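Local coordinates for protein orotidine-5-phosphate decarboxylase/orotate phosphoribosyltransferase, putative (Ompdcase-oprtase, putative) (Leishmania infantum, PDB 3QW3) that probably converts orotidine 5'-phosphate to UMP and carbon dioxide, this chain being the decarboxylase domain of a bifunctional UMP synthase of pyrimidine biosynthesis, at residues A183-R188 and L212-R217; A94-A99 and Q120-Y125. One frame throughout, in Å; residues are numbered along the deposited sequence.

Contact 1: residues A183-R188 and L212-R217; sequences ALARVR and LDAGLR
The carbonyl oxygen of G215 is gripped by two nitrogens of a single arginine: R188 NE donates to G215 O at 2.7 Å and R188 NH2 donates to the same G215 O at 2.8 Å. The oxygen lies in the guanidinium plane, at the edge shared by NE and NH2; NH2 faces it nearly end-on, with a C=O...N angle of 170°, while NE stands above the carbonyl plane. Bends at chi2 (50°) and chi3 (79°) curl the arginine so that this edge meets the last turn of helix 208-215. R217 CG rests over the centre of one guanidinium face, 3.6 Å from R188 CZ. The charged end of R217 leads elsewhere, to a salt bridge with D219, and R188 NH1 binds the carbonyls of A191 and L194.

Where the helices pass closest, A185 CB meets A214 CB at 3.9 Å, and the larger L184 puts CD2 against the bare backbone of G215, 4.0 Å from its CA. Together they join two neighbouring outer helices of the TIM barrel. Since L216 is the first residue to leave helical geometry, a buried guanidinium donates to a carbonyl at a helix C-terminus, where the helix dipole would probably strengthen the attraction.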
loop_
_atom_site.group_PDB
_atom_site.type_symbol
_atom_site.label_atom_id
_atom_site.label_comp_id
_atom_site.label_asym_id
_atom_site.label_seq_id
_atom_site.Cartn_x
_atom_site.Cartn_y
_atom_site.Cartn_z
ATOM N N ALA A 183 8.486 -3.040 22.496
ATOM C CA ALA A 183 7.758 -2.151 21.588
ATOM C C ALA A 183 6.257 -2.425 21.648
ATOM O O ALA A 183 5.448 -1.501 21.674
ATOM C CB ALA A 183 8.276 -2.290 20.161
ATOM N N LEU A 184 5.893 -3.703 21.694
ATOM C CA LEU A 184 4.497 -4.103 21.797
ATOM C C LEU A 184 3.850 -3.495 23.052
ATOM O O LEU A 184 2.724 -3.006 22.997
ATOM C CB LEU A 184 4.393 -5.632 21.821
ATOM C CG LEU A 184 3.428 -6.374 20.892
ATOM C CD1 LEU A 184 3.493 -7.872 21.179
ATOM C CD2 LEU A 184 2.013 -5.875 21.032
ATOM N N ALA A 185 4.572 -3.512 24.174
ATOM C CA ALA A 185 4.078 -2.919 25.418
ATOM C C ALA A 185 3.942 -1.398 25.323
ATOM O O ALA A 185 3.006 -0.822 25.879
ATOM C CB ALA A 185 4.971 -3.302 26.592
ATOM N N ARG A 186 4.873 -0.754 24.617
ATOM C CA ARG A 186 4.789 0.692 24.387
ATOM C C ARG A 186 3.518 1.033 23.615
ATOM O O ARG A 186 2.819 1.991 23.945
ATOM C CB ARG A 186 6.018 1.216 23.639
ATOM C CG ARG A 186 7.282 1.278 24.478
ATOM C CD ARG A 186 8.299 2.222 23.861
ATOM N NE ARG A 186 9.549 2.222 24.615
ATOM C CZ ARG A 186 10.593 1.439 24.356
ATOM N NH1 ARG A 186 10.564 0.579 23.343
ATOM N NH2 ARG A 186 11.679 1.521 25.112
ATOM N N VAL A 187 3.213 0.232 22.597
ATOM C CA VAL A 187 2.019 0.458 21.790
ATOM C C VAL A 187 0.747 0.271 22.628
ATOM O O VAL A 187 -0.175 1.087 22.560
ATOM C CB VAL A 187 2.021 -0.425 20.519
ATOM C CG1 VAL A 187 0.754 -0.215 19.715
ATOM C CG2 VAL A 187 3.245 -0.106 19.673
ATOM N N ARG A 188 0.712 -0.786 23.437
ATOM C CA ARG A 188 -0.430 -1.014 24.323
ATOM C C ARG A 188 -0.633 0.129 25.336
ATOM O O ARG A 188 -1.765 0.443 25.706
ATOM C CB ARG A 188 -0.310 -2.374 25.024
ATOM C CG ARG A 188 -1.513 -2.764 25.895
ATOM C CD ARG A 188 -2.842 -2.614 25.159
ATOM N NE ARG A 188 -3.112 -3.721 24.249
ATOM C CZ ARG A 188 -3.969 -3.671 23.233
ATOM N NH1 ARG A 188 -4.636 -2.554 22.965
ATOM N NH2 ARG A 188 -4.152 -4.743 22.478
ATOM N N LEU A 212 1.973 -11.832 24.430
ATOM C CA LEU A 212 0.658 -11.774 25.064
ATOM C C LEU A 212 0.679 -10.968 26.357
ATOM O O LEU A 212 -0.216 -10.166 26.605
ATOM C CB LEU A 212 0.100 -13.186 25.294
ATOM C CG LEU A 212 -0.331 -13.922 24.018
ATOM C CD1 LEU A 212 -0.475 -15.426 24.250
ATOM C CD2 LEU A 212 -1.620 -13.332 23.448
ATOM N N ASP A 213 1.709 -11.174 27.174
ATOM C CA ASP A 213 1.872 -10.398 28.402
ATOM C C ASP A 213 1.953 -8.896 28.131
ATOM O O ASP A 213 1.393 -8.093 28.875
ATOM C CB ASP A 213 3.113 -10.863 29.168
ATOM C CG ASP A 213 2.898 -12.186 29.879
ATOM O OD1 ASP A 213 1.770 -12.727 29.849
ATOM O OD2 ASP A 213 3.872 -12.686 30.477
ATOM N N ALA A 214 2.638 -8.529 27.052
ATOM C CA ALA A 214 2.825 -7.125 26.706
ATOM C C ALA A 214 1.592 -6.521 26.047
ATOM O O ALA A 214 1.255 -5.363 26.303
ATOM C CB ALA A 214 4.035 -6.962 25.802
ATOM N N GLY A 215 0.922 -7.312 25.211
ATOM C CA GLY A 215 -0.100 -6.789 24.306
ATOM C C GLY A 215 -1.561 -7.015 24.643
ATOM O O GLY A 215 -2.426 -6.304 24.120
ATOM N N LEU A 216 -1.863 -8.002 25.489
ATOM C CA LEU A 216 -3.259 -8.241 25.875
ATOM C C LEU A 216 -3.858 -7.065 26.651
ATOM O O LEU A 216 -3.167 -6.402 27.432
ATOM C CB LEU A 216 -3.408 -9.534 26.683
ATOM C CG LEU A 216 -3.288 -10.862 25.927
ATOM C CD1 LEU A 216 -3.250 -12.031 26.906
ATOM C CD2 LEU A 216 -4.422 -11.049 24.914
ATOM N N ARG A 217 -5.145 -6.816 26.428
ATOM C CA ARG A 217 -5.888 -5.814 27.192
ATOM C C ARG A 217 -6.278 -6.372 28.562
ATOM O O ARG A 217 -6.050 -7.552 28.850
ATOM C CB ARG A 217 -7.142 -5.375 26.427
ATOM C CG ARG A 217 -6.884 -4.870 25.013
ATOM C CD ARG A 217 -8.170 -4.435 24.308
ATOM N NE ARG A 217 -9.196 -5.483 24.293
ATOM C CZ ARG A 217 -10.213 -5.540 23.435
ATOM N NH1 ARG A 217 -10.343 -4.619 22.485
ATOM N NH2 ARG A 217 -11.097 -6.533 23.518
#

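Contact 2: residues A94-A99 and Q120-Y125; sequences AYATSA and QPFMRY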
loop_
_atom_site.group_PDB
_atom_site.type_symbol
_atom_site.label_atom_id
_atom_site.label_comp_id
_atom_site.label_asym_id
_atom_site.label_seq_id
_atom_site.Cartn_x
_atom_site.Cartn_y
_atom_site.Cartn_z
ATOM N N ALA A 94 -11.962 3.310 -4.023
ATOM C CA ALA A 94 -11.984 2.147 -4.902
ATOM C C ALA A 94 -11.386 0.907 -4.233
ATOM O O ALA A 94 -11.947 -0.183 -4.339
ATOM C CB ALA A 94 -11.264 2.445 -6.219
ATOM N N TYR A 95 -10.261 1.079 -3.542
ATOM C CA TYR A 95 -9.662 -0.015 -2.777
ATOM C C TYR A 95 -10.646 -0.527 -1.716
ATOM O O TYR A 95 -10.761 -1.734 -1.506
ATOM C CB TYR A 95 -8.380 0.435 -2.070
ATOM C CG TYR A 95 -7.119 0.518 -2.920
ATOM C CD1 TYR A 95 -6.269 1.614 -2.808
ATOM C CD2 TYR A 95 -6.753 -0.513 -3.797
ATOM C CE1 TYR A 95 -5.093 1.700 -3.549
ATOM C CE2 TYR A 95 -5.569 -0.429 -4.555
ATOM C CZ TYR A 95 -4.755 0.685 -4.421
ATOM O OH TYR A 95 -3.587 0.791 -5.141
ATOM N N ALA A 96 -11.338 0.400 -1.054
ATOM C CA ALA A 96 -12.272 0.049 0.025
ATOM C C ALA A 96 -13.454 -0.726 -0.533
ATOM O O ALA A 96 -13.804 -1.786 -0.013
ATOM C CB ALA A 96 -12.744 1.301 0.780
ATOM N N THR A 97 -14.055 -0.207 -1.604
ATOM C CA THR A 97 -15.163 -0.905 -2.254
ATOM C C THR A 97 -14.748 -2.298 -2.722
ATOM O O THR A 97 -15.484 -3.270 -2.528
ATOM C CB THR A 97 -15.757 -0.078 -3.413
ATOM O OG1 THR A 97 -16.227 1.168 -2.893
ATOM C CG2 THR A 97 -16.924 -0.816 -4.060
ATOM N N SER A 98 -13.566 -2.392 -3.328
ATOM C CA SER A 98 -13.050 -3.676 -3.776
ATOM C C SER A 98 -12.952 -4.686 -2.625
ATOM O O SER A 98 -13.468 -5.798 -2.723
ATOM C CB SER A 98 -11.679 -3.499 -4.439
ATOM O OG SER A 98 -11.108 -4.761 -4.726
ATOM N N ALA A 99 -12.302 -4.283 -1.538
ATOM C CA ALA A 99 -12.051 -5.182 -0.414
ATOM C C ALA A 99 -13.321 -5.537 0.355
ATOM O O ALA A 99 -13.539 -6.701 0.685
ATOM C CB ALA A 99 -11.038 -4.574 0.526
ATOM N N GLN A 120 -9.513 7.513 6.202
ATOM C CA GLN A 120 -10.959 7.750 6.284
ATOM C C GLN A 120 -11.812 6.935 5.289
ATOM O O GLN A 120 -12.846 6.396 5.682
ATOM C CB GLN A 120 -11.266 9.255 6.203
ATOM C CG GLN A 120 -12.725 9.638 6.491
ATOM C CD GLN A 120 -13.612 9.642 5.249
ATOM O OE1 GLN A 120 -13.136 9.510 4.113
ATOM N NE2 GLN A 120 -14.918 9.799 5.463
ATOM N N PRO A 121 -11.388 6.830 4.006
ATOM C CA PRO A 121 -12.180 6.037 3.055
ATOM C C PRO A 121 -12.345 4.566 3.446
ATOM O O PRO A 121 -13.305 3.925 3.029
ATOM C CB PRO A 121 -11.380 6.161 1.754
ATOM C CG PRO A 121 -10.684 7.465 1.891
ATOM C CD PRO A 121 -10.272 7.511 3.322
ATOM N N PHE A 122 -11.414 4.032 4.230
ATOM C CA PHE A 122 -11.574 2.687 4.764
ATOM C C PHE A 122 -12.393 2.720 6.055
ATOM O O PHE A 122 -13.314 1.922 6.233
ATOM C CB PHE A 122 -10.214 2.027 4.986
ATOM C CG PHE A 122 -9.404 1.887 3.730
ATOM C CD1 PHE A 122 -9.717 0.906 2.788
ATOM C CD2 PHE A 122 -8.335 2.739 3.481
ATOM C CE1 PHE A 122 -8.969 0.775 1.619
ATOM C CE2 PHE A 122 -7.582 2.618 2.309
ATOM C CZ PHE A 122 -7.899 1.632 1.383
ATOM N N MET A 123 -12.082 3.674 6.926
ATOM C CA MET A 123 -12.685 3.733 8.268
ATOM C C MET A 123 -14.150 4.173 8.280
ATOM O O MET A 123 -14.843 4.007 9.288
ATOM C CB MET A 123 -11.848 4.625 9.187
ATOM C CG MET A 123 -10.431 4.103 9.411
ATOM S SD MET A 123 -9.353 5.260 10.256
ATOM C CE MET A 123 -7.857 4.287 10.388
ATOM N N ARG A 124 -14.624 4.723 7.163
ATOM C CA ARG A 124 -16.010 5.195 7.068
ATOM C C ARG A 124 -17.040 4.055 7.024
ATOM O O ARG A 124 -18.248 4.297 7.139
ATOM C CB ARG A 124 -16.184 6.153 5.881
ATOM C CG ARG A 124 -15.885 5.549 4.522
ATOM C CD ARG A 124 -15.947 6.604 3.414
ATOM N NE ARG A 124 -17.304 7.101 3.184
ATOM C CZ ARG A 124 -18.204 6.508 2.404
ATOM N NH1 ARG A 124 -17.908 5.381 1.768
ATOM N NH2 ARG A 124 -19.408 7.047 2.260
ATOM N N TYR A 125 -16.559 2.823 6.846
ATOM C CA TYR A 125 -17.401 1.630 6.909
ATOM C C TYR A 125 -17.411 1.139 8.360
ATOM O O TYR A 125 -16.468 0.473 8.786
ATOM C CB TYR A 125 -16.828 0.508 6.037
ATOM C CG TYR A 125 -16.895 0.676 4.529
ATOM C CD1 TYR A 125 -16.087 1.601 3.866
ATOM C CD2 TYR A 125 -17.720 -0.145 3.762
ATOM C CE1 TYR A 125 -16.134 1.732 2.484
ATOM C CE2 TYR A 125 -17.774 -0.023 2.377
ATOM C CZ TYR A 125 -16.977 0.918 1.747
ATOM O OH TYR A 125 -17.032 1.035 0.377
HETATM O O HOH W 1 -15.947 3.122 -0.790
#
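A96 fits its methyl group between two aromatic side chains of the opposing segment, F122 and Y125, and this is the tightly packed part of the contact. A96 CB lies 3.7 Å from F122 CD1 and 3.8 Å from Y125 CE1, and it also reaches the backbone, 3.5 Å from P121 O. The phenylalanine then runs on along helix 89-102: its CE1 comes within 3.6 Å of A96 N, and its CZ ends 3.7 Å from Y95 CB, which sits at the ring edge, near the ring plane. With CG anti to its carbonyl carbon (chi1 -61°), F122 extends into the layer between the helices and the barrel strands, where it also touches R85, I108 and V130. The tyrosine ring of Y95 leads away from this interface toward the second subunit, where its hydroxyl makes a weak hydrogen bond to R85 of that chain.

The other side is looser and hydrated. T97 OG1 and Y125 OH stand 3.4 Å apart, and a water hydrogen-bonds to both, 2.9 Å from T97 OG1 and 2.6 Å from Y125 OH. That water lies at the edge of the tyrosine ring, in its plane, as does P121 O. The threonine hydroxyl has a further partner in D93 O, one turn earlier in its own helix, while the Y125 ring packs edge-to-face with F100.

Two successive outer helices of the TIM barrel are thus joined by apolar contact on the inner side and by water at the outer margin. The A96 methyl between the F122 and Y125 rings fills the buried side with carbon contacts, whereas the polar link between the two hydroxyls runs through a water, where T97 and Y125 are partly exposed.

How the contacts relate
From the N terminus, the chain first builds strands 16-20 and 47-50 with their helices, then strand 80-85 and helix 89-102. Contact 2 closes the first loop, bringing helix 116-123 back beside helix 89-102 after strand 107-110. Strands 129-135 and 172-176 follow before contact 1 opens at helix 181-190; it closes after strand 196-198, at the end of helix 208-215. The two loops lie in series, neither nested nor crossing, with centres 28 Å apart and nearest atoms about 13 Å apart. Each thus spans one strand of the TIM barrel and ties adjacent outer helices. Contact 2 lies beside the second subunit, whereas no other chain of the assembly touches contact 1.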